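Local coordinates for mandelate racemase/muconate lactonizing enzyme family protein (Bradyrhizobium sp. ORS 278, PDB 3TOY) that is of undetermined function but belongs to the mandelate racemase/muconate lactonizing enzyme family, in which an N-terminal alpha+beta domain packs against a C-terminal beta/alpha barrel, at residues L57-V62 against G347-E352; L323-A328 against V342-G347. All coordinates share one frame; numbering follows the deposited sequence.

Interaction 1 (L57-V62 against G347-E352); sequences LVLIDV and GAILTE
I349 meets L57 and L59, two leucines of strand 50-64, from a loop that runs between strands 340-342 and 360-361. At the start of its segment the chain turns tightly: G347 and A348 make a short 3-10 segment, and the amide of L350 is bonded back to the carbonyl oxygen of G347 (N to O, 3.2 Å). This turn presents I349 to the strand.

Of its segment, I349 alone touches the strand. Its CG1 lies between the backbone N and the carbonyl carbon (chi1 56°), which carries that branch to both leucines. CG1 comes to 4.1 Å from CD1 of L57, and these two side chains slide past each other in opposite directions. CD1 of I349 meets CD2 of L59 tip to tip at 3.8 Å. Each leucine has its CG beside the backbone N and an extended second torsion. Leucine suits both places, since its length and branched apolar end span the gap between the backbones and put a methyl on I349: the CA atoms of L59 and I349 are separated by 9.4 Å, and no hydrogen bond joins the segments.

The contact is a buried hydrophobic junction between the N-terminal domain's antiparallel sheet and the C-terminal barrel domain, the two-domain build of the enolase superfamily. L57 and L59, two residues apart on the strand, offer the same face to the barrel side, while I60 and V62 pack from the other face onto helix 122-142. T39 and W372 also touch I349. W372 reaches L59 as well, and its NE1 is hydrogen-bonded to OD1 of D61.

Beyond I349 the loop moves away from strand 50-64, and T351 makes a weak hydrogen bond from OG1 to the carbonyl oxygen of A371.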
ATOM      1  N   LEU A  57      18.432 -11.526 -41.144  1.00 36.91           N
ATOM      2  CA  LEU A  57      17.141 -10.861 -41.334  1.00 29.59           C
ATOM      3  C   LEU A  57      16.148 -11.785 -42.027  1.00 39.01           C
ATOM      4  O   LEU A  57      16.532 -12.684 -42.770  1.00 38.65           O
ATOM      5  CB  LEU A  57      17.277  -9.596 -42.179  1.00 31.58           C
ATOM      6  CG  LEU A  57      18.418  -8.619 -41.904  1.00 35.15           C
ATOM      7  CD1 LEU A  57      18.330  -7.399 -42.845  1.00 33.00           C
ATOM      8  CD2 LEU A  57      18.364  -8.183 -40.437  1.00 34.27           C
ATOM      9  N   VAL A  58      14.866 -11.552 -41.785  1.00 33.59           N
ATOM     10  CA  VAL A  58      13.795 -12.198 -42.539  1.00 30.53           C
ATOM     11  C   VAL A  58      13.041 -11.105 -43.282  1.00 37.62           C
ATOM     12  O   VAL A  58      12.520 -10.168 -42.671  1.00 35.06           O
ATOM     13  CB  VAL A  58      12.826 -12.975 -41.623  1.00 33.07           C
ATOM     14  CG1 VAL A  58      11.591 -13.473 -42.400  1.00 31.65           C
ATOM     15  CG2 VAL A  58      13.548 -14.132 -40.935  1.00 35.65           C
ATOM     16  N   LEU A  59      12.985 -11.215 -44.610  1.00 30.61           N
ATOM     17  CA  LEU A  59      12.339 -10.208 -45.443  1.00 30.73           C
ATOM     18  C   LEU A  59      10.977 -10.723 -45.841  1.00 33.68           C
ATOM     19  O   LEU A  59      10.852 -11.838 -46.362  1.00 35.08           O
ATOM     20  CB  LEU A  59      13.192  -9.927 -46.697  1.00 30.58           C
ATOM     21  CG  LEU A  59      14.687  -9.738 -46.443  1.00 36.83           C
ATOM     22  CD1 LEU A  59      15.453  -9.469 -47.760  1.00 40.31           C
ATOM     23  CD2 LEU A  59      14.926  -8.591 -45.429  1.00 37.51           C
ATOM     24  N   ILE A  60       9.952  -9.921 -45.587  1.00 27.76           N
ATOM     25  CA  ILE A  60       8.575 -10.373 -45.660  1.00 28.86           C
ATOM     26  C   ILE A  60       7.886  -9.622 -46.768  1.00 28.76           C
ATOM     27  O   ILE A  60       7.985  -8.396 -46.858  1.00 34.08           O
ATOM     28  CB  ILE A  60       7.831 -10.112 -44.298  1.00 31.74           C
ATOM     29  CG1 ILE A  60       8.499 -10.907 -43.168  1.00 30.24           C
ATOM     30  CG2 ILE A  60       6.345 -10.373 -44.410  1.00 32.62           C
ATOM     31  CD1 ILE A  60       7.855 -10.720 -41.747  1.00 29.37           C
ATOM     32  N   ASP A  61       7.189 -10.370 -47.625  1.00 31.13           N
ATOM     33  CA  ASP A  61       6.409  -9.784 -48.709  1.00 35.36           C
ATOM     34  C   ASP A  61       4.975 -10.248 -48.619  1.00 31.37           C
ATOM     35  O   ASP A  61       4.695 -11.441 -48.585  1.00 37.18           O
ATOM     36  CB  ASP A  61       6.980 -10.187 -50.074  1.00 36.76           C
ATOM     37  CG  ASP A  61       8.405  -9.739 -50.251  1.00 39.85           C
ATOM     38  OD1 ASP A  61       8.684  -8.546 -50.056  1.00 40.90           O
ATOM     39  OD2 ASP A  61       9.262 -10.581 -50.582  1.00 52.13           O
ATOM     40  N   VAL A  62       4.059  -9.303 -48.604  1.00 34.00           N
ATOM     41  CA  VAL A  62       2.655  -9.644 -48.563  1.00 33.49           C
ATOM     42  C   VAL A  62       2.005  -9.148 -49.848  1.00 36.52           C
ATOM     43  O   VAL A  62       1.790  -7.954 -50.025  1.00 34.25           O
ATOM     44  CB  VAL A  62       1.939  -9.016 -47.336  1.00 34.99           C
ATOM     45  CG1 VAL A  62       0.427  -9.292 -47.399  1.00 31.62           C
ATOM     46  CG2 VAL A  62       2.543  -9.548 -46.021  1.00 35.54           C
ATOM     47  N   GLY A 347      20.469  -1.984 -44.299  1.00 36.35           N
ATOM     48  CA  GLY A 347      20.805  -1.023 -45.351  1.00 39.22           C
ATOM     49  C   GLY A 347      21.266  -1.740 -46.617  1.00 43.60           C
ATOM     50  O   GLY A 347      20.891  -1.379 -47.733  1.00 44.26           O
ATOM     51  N   ALA A 348      22.060  -2.782 -46.425  1.00 42.55           N
ATOM     52  CA  ALA A 348      22.653  -3.509 -47.539  1.00 44.00           C
ATOM     53  C   ALA A 348      21.610  -4.095 -48.488  1.00 44.39           C
ATOM     54  O   ALA A 348      21.873  -4.242 -49.687  1.00 45.12           O
ATOM     55  CB  ALA A 348      23.573  -4.593 -47.014  1.00 40.27           C
ATOM     56  N   ILE A 349      20.424  -4.424 -47.973  1.00 36.68           N
ATOM     57  CA  ILE A 349      19.393  -5.044 -48.817  1.00 36.12           C
ATOM     58  C   ILE A 349      18.181  -4.170 -49.137  1.00 33.69           C
ATOM     59  O   ILE A 349      17.186  -4.649 -49.674  1.00 36.19           O
ATOM     60  CB  ILE A 349      18.951  -6.432 -48.288  1.00 35.22           C
ATOM     61  CG1 ILE A 349      18.446  -6.342 -46.831  1.00 38.31           C
ATOM     62  CG2 ILE A 349      20.104  -7.426 -48.387  1.00 40.29           C
ATOM     63  CD1 ILE A 349      17.064  -5.706 -46.718  1.00 32.25           C
ATOM     64  N   LEU A 350      18.281  -2.877 -48.844  1.00 33.00           N
ATOM     65  CA  LEU A 350      17.206  -1.928 -49.155  1.00 31.24           C
ATOM     66  C   LEU A 350      17.496  -1.052 -50.384  1.00 37.01           C
ATOM     67  O   LEU A 350      18.616  -0.586 -50.554  1.00 40.20           O
ATOM     68  CB  LEU A 350      16.988  -0.992 -47.963  1.00 35.80           C
ATOM     69  CG  LEU A 350      16.316  -1.627 -46.747  1.00 34.48           C
ATOM     70  CD1 LEU A 350      16.212  -0.551 -45.673  1.00 33.73           C
ATOM     71  CD2 LEU A 350      14.937  -2.147 -47.142  1.00 30.67           C
ATOM     72  N   THR A 351      16.477  -0.782 -51.200  1.00 40.72           N
ATOM     73  CA  THR A 351      16.643   0.145 -52.336  1.00 45.85           C
ATOM     74  C   THR A 351      16.951   1.565 -51.852  1.00 49.77           C
ATOM     75  O   THR A 351      17.643   2.336 -52.519  1.00 45.71           O
ATOM     76  CB  THR A 351      15.405   0.166 -53.268  1.00 48.35           C
ATOM     77  OG1 THR A 351      14.298   0.775 -52.591  1.00 59.15           O
ATOM     78  CG2 THR A 351      15.019  -1.246 -53.692  1.00 40.02           C
ATOM     79  N   GLU A 352      16.447   1.906 -50.673  1.00 44.30           N
ATOM     80  CA  GLU A 352      16.702   3.222 -50.105  1.00 43.96           C
ATOM     81  C   GLU A 352      17.085   3.115 -48.632  1.00 42.71           C
ATOM     82  O   GLU A 352      16.228   3.181 -47.748  1.00 45.27           O
ATOM     83  CB  GLU A 352      15.499   4.134 -50.324  1.00 46.22           C
ATOM     84  CG  GLU A 352      15.578   4.876 -51.659  1.00 63.05           C
ATOM     85  CD  GLU A 352      14.225   5.300 -52.190  1.00 77.53           C
ATOM     86  OE1 GLU A 352      13.201   4.941 -51.574  1.00 81.80           O
ATOM     87  OE2 GLU A 352      14.189   5.985 -53.234  1.00 79.34           O
TER

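Interaction 2 (L323-A328 against V342-G347)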
ATOM      1  N   LEU A 323      15.168  -1.552 -36.044  1.00 31.73           N
ATOM      2  CA  LEU A 323      14.177  -1.287 -37.114  1.00 27.80           C
ATOM      3  C   LEU A 323      13.936   0.223 -37.301  1.00 26.29           C
ATOM      4  O   LEU A 323      12.792   0.711 -37.214  1.00 26.87           O
ATOM      5  CB  LEU A 323      12.850  -2.025 -36.840  1.00 28.50           C
ATOM      6  CG  LEU A 323      12.745  -3.490 -37.310  1.00 27.75           C
ATOM      7  CD1 LEU A 323      13.709  -4.411 -36.562  1.00 31.94           C
ATOM      8  CD2 LEU A 323      11.323  -4.020 -37.227  1.00 30.32           C
ATOM      9  N   PRO A 324      15.010   0.974 -37.569  1.00 28.98           N
ATOM     10  CA  PRO A 324      14.901   2.435 -37.636  1.00 28.54           C
ATOM     11  C   PRO A 324      13.997   2.923 -38.752  1.00 28.52           C
ATOM     12  O   PRO A 324      13.394   3.991 -38.633  1.00 27.46           O
ATOM     13  CB  PRO A 324      16.342   2.897 -37.882  1.00 25.25           C
ATOM     14  CG  PRO A 324      17.039   1.711 -38.413  1.00 27.48           C
ATOM     15  CD  PRO A 324      16.384   0.508 -37.813  1.00 25.57           C
ATOM     16  N   GLU A 325      13.885   2.163 -39.835  1.00 28.75           N
ATOM     17  CA  GLU A 325      13.051   2.639 -40.946  1.00 31.69           C
ATOM     18  C   GLU A 325      11.574   2.741 -40.571  1.00 28.87           C
ATOM     19  O   GLU A 325      10.897   3.754 -40.856  1.00 27.95           O
ATOM     20  CB  GLU A 325      13.250   1.747 -42.185  1.00 29.24           C
ATOM     21  CG  GLU A 325      14.726   1.620 -42.592  1.00 29.41           C
ATOM     22  CD  GLU A 325      15.469   0.480 -41.880  1.00 37.33           C
ATOM     23  OE1 GLU A 325      14.860  -0.241 -41.048  1.00 35.03           O
ATOM     24  OE2 GLU A 325      16.671   0.301 -42.155  1.00 33.03           O
ATOM     25  N   ALA A 326      11.058   1.680 -39.964  1.00 28.58           N
ATOM     26  CA  ALA A 326       9.659   1.623 -39.598  1.00 30.36           C
ATOM     27  C   ALA A 326       9.451   2.465 -38.330  1.00 27.86           C
ATOM     28  O   ALA A 326       8.417   3.090 -38.168  1.00 26.99           O
ATOM     29  CB  ALA A 326       9.224   0.183 -39.363  1.00 27.14           C
ATOM     30  N   SER A 327      10.448   2.477 -37.450  1.00 28.91           N
ATOM     31  CA  SER A 327      10.340   3.279 -36.220  1.00 28.61           C
ATOM     32  C   SER A 327      10.121   4.753 -36.516  1.00 28.25           C
ATOM     33  O   SER A 327       9.404   5.450 -35.801  1.00 26.48           O
ATOM     34  CB  SER A 327      11.577   3.087 -35.350  1.00 26.93           C
ATOM     35  OG  SER A 327      11.638   1.755 -34.885  1.00 26.49           O
ATOM     36  N   ALA A 328      10.739   5.235 -37.588  1.00 28.53           N
ATOM     37  CA  ALA A 328      10.608   6.627 -37.964  1.00 28.37           C
ATOM     38  C   ALA A 328       9.177   6.990 -38.318  1.00 23.98           C
ATOM     39  O   ALA A 328       8.815   8.145 -38.290  1.00 25.69           O
ATOM     40  CB  ALA A 328      11.537   6.934 -39.125  1.00 27.99           C
ATOM     41  N   VAL A 342      19.566   4.183 -33.917  1.00 29.54           N
ATOM     42  CA  VAL A 342      20.132   3.873 -35.232  1.00 33.42           C
ATOM     43  C   VAL A 342      21.129   2.749 -35.116  1.00 29.76           C
ATOM     44  O   VAL A 342      22.230   2.933 -34.593  1.00 33.44           O
ATOM     45  CB  VAL A 342      20.815   5.086 -35.875  1.00 31.03           C
ATOM     46  CG1 VAL A 342      21.511   4.669 -37.188  1.00 36.81           C
ATOM     47  CG2 VAL A 342      19.804   6.192 -36.131  1.00 27.07           C
ATOM     48  N   LEU A 343      20.704   1.573 -35.564  1.00 36.70           N
ATOM     49  CA  LEU A 343      21.573   0.415 -35.764  1.00 39.11           C
ATOM     50  C   LEU A 343      21.115  -0.178 -37.093  1.00 44.88           C
ATOM     51  O   LEU A 343      20.003  -0.684 -37.202  1.00 46.59           O
ATOM     52  CB  LEU A 343      21.414  -0.589 -34.623  1.00 39.01           C
ATOM     53  CG  LEU A 343      22.280  -1.852 -34.569  1.00 48.21           C
ATOM     54  CD1 LEU A 343      23.683  -1.611 -35.082  1.00 47.58           C
ATOM     55  CD2 LEU A 343      22.311  -2.396 -33.142  1.00 48.62           C
ATOM     56  N   ASP A 344      21.968  -0.099 -38.110  1.00 42.55           N
ATOM     57  CA  ASP A 344      21.532  -0.355 -39.479  1.00 40.35           C
ATOM     58  C   ASP A 344      21.884  -1.765 -39.956  1.00 41.79           C
ATOM     59  O   ASP A 344      22.952  -1.982 -40.536  1.00 48.99           O
ATOM     60  CB  ASP A 344      22.158   0.697 -40.406  1.00 35.82           C
ATOM     61  CG  ASP A 344      21.572   0.683 -41.810  1.00 45.93           C
ATOM     62  OD1 ASP A 344      20.579  -0.028 -42.060  1.00 46.71           O
ATOM     63  OD2 ASP A 344      22.109   1.410 -42.668  1.00 49.56           O
ATOM     64  N   PHE A 345      20.987  -2.719 -39.720  1.00 34.65           N
ATOM     65  CA  PHE A 345      21.208  -4.092 -40.172  1.00 39.34           C
ATOM     66  C   PHE A 345      20.766  -4.305 -41.620  1.00 39.62           C
ATOM     67  O   PHE A 345      21.298  -5.181 -42.313  1.00 42.41           O
ATOM     68  CB  PHE A 345      20.442  -5.106 -39.315  1.00 36.02           C
ATOM     69  CG  PHE A 345      20.982  -5.281 -37.915  1.00 39.07           C
ATOM     70  CD1 PHE A 345      22.242  -5.827 -37.697  1.00 39.63           C
ATOM     71  CD2 PHE A 345      20.198  -4.940 -36.817  1.00 40.97           C
ATOM     72  CE1 PHE A 345      22.731  -5.994 -36.404  1.00 41.09           C
ATOM     73  CE2 PHE A 345      20.667  -5.110 -35.516  1.00 37.76           C
ATOM     74  CZ  PHE A 345      21.933  -5.640 -35.305  1.00 36.78           C
ATOM     75  N   ALA A 346      19.778  -3.534 -42.058  1.00 35.49           N
ATOM     76  CA  ALA A 346      19.125  -3.801 -43.333  1.00 37.60           C
ATOM     77  C   ALA A 346      19.585  -2.956 -44.524  1.00 37.94           C
ATOM     78  O   ALA A 346      19.110  -3.179 -45.646  1.00 38.50           O
ATOM     79  CB  ALA A 346      17.609  -3.699 -43.183  1.00 39.71           C
ATOM     80  N   GLY A 347      20.469  -1.984 -44.299  1.00 36.35           N
ATOM     81  CA  GLY A 347      20.805  -1.023 -45.351  1.00 39.22           C
ATOM     82  C   GLY A 347      21.266  -1.740 -46.617  1.00 43.60           C
ATOM     83  O   GLY A 347      20.891  -1.379 -47.733  1.00 44.26           O
TER
HETATM   84  O   HOH W   1      17.362  -2.844 -37.733  1.00 43.12           O
HETATM   85  O   HOH W   2      18.625   1.083 -43.844  1.00 37.95           O
HETATM   86  O   HOH W   3      18.524  -1.035 -40.784  1.00 41.01           O
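The start of helix 324-330 runs against the loop that leaves strand 340-342, and the closest CA pair is P324 with V342, 5.9 Å apart. No direct hydrogen bond crosses, but a water bridges the amide of L323 and the carbonyl oxygen of L343 by two weak bonds. L323 holds the N-cap position, its carbonyl oxygen accepting the amide of S327. P324 suits the first turn, where a residue needs no amide hydrogen, and its ring rests on the carbonyl oxygen of L343, CD to O 3.9 Å.

Further on, E325 and D344 are like charges held close, OE2 to OD1, at 3.9 Å. Their carboxylate planes are turned 60° apart and the side chains cross at about a right angle. A bend at chi2 (88°) swings the glutamate's end toward the loop. Two waters each donate to both oxygens, probably easing the repulsion; one lies 2.7 Å from OE2 of E325 and 2.6 Å from OD1 of D344, and also accepts the amide of A346. OD1 of D344 takes a weak bond from the amide of G347 too. CB of A346 lies 4.2 Å from OE2 of E325; a small residue fits beside the carboxylate.

The setting is the last parallel strand of a beta/alpha barrel, 340-342 beside 157-162, where Y73 of the N-terminal domain meets it, its OH hydrogen-bonded to OE1 of E325.

How the interactions relate
The centres of the two interactions lie 11 Å apart, and G347 belongs to both. Along the chain, 57-62 on strand 50-64 comes first, then 323-328 at the start of helix 324-330, then the continuous run 342-352, which serves interaction 2 with its first half and interaction 1 with its second. Both segments of interaction 2 belong to the C-terminal domain, though strand 69-75 of the N-terminal sheet lies against them; interaction 1 ties the two domains directly. They also touch: CD1 of L57 packs on CA of A346 at 3.7 Å. One loop after strand 340-342 thus lies between the helix start at 324 and the N-terminal sheet, at the domain interface.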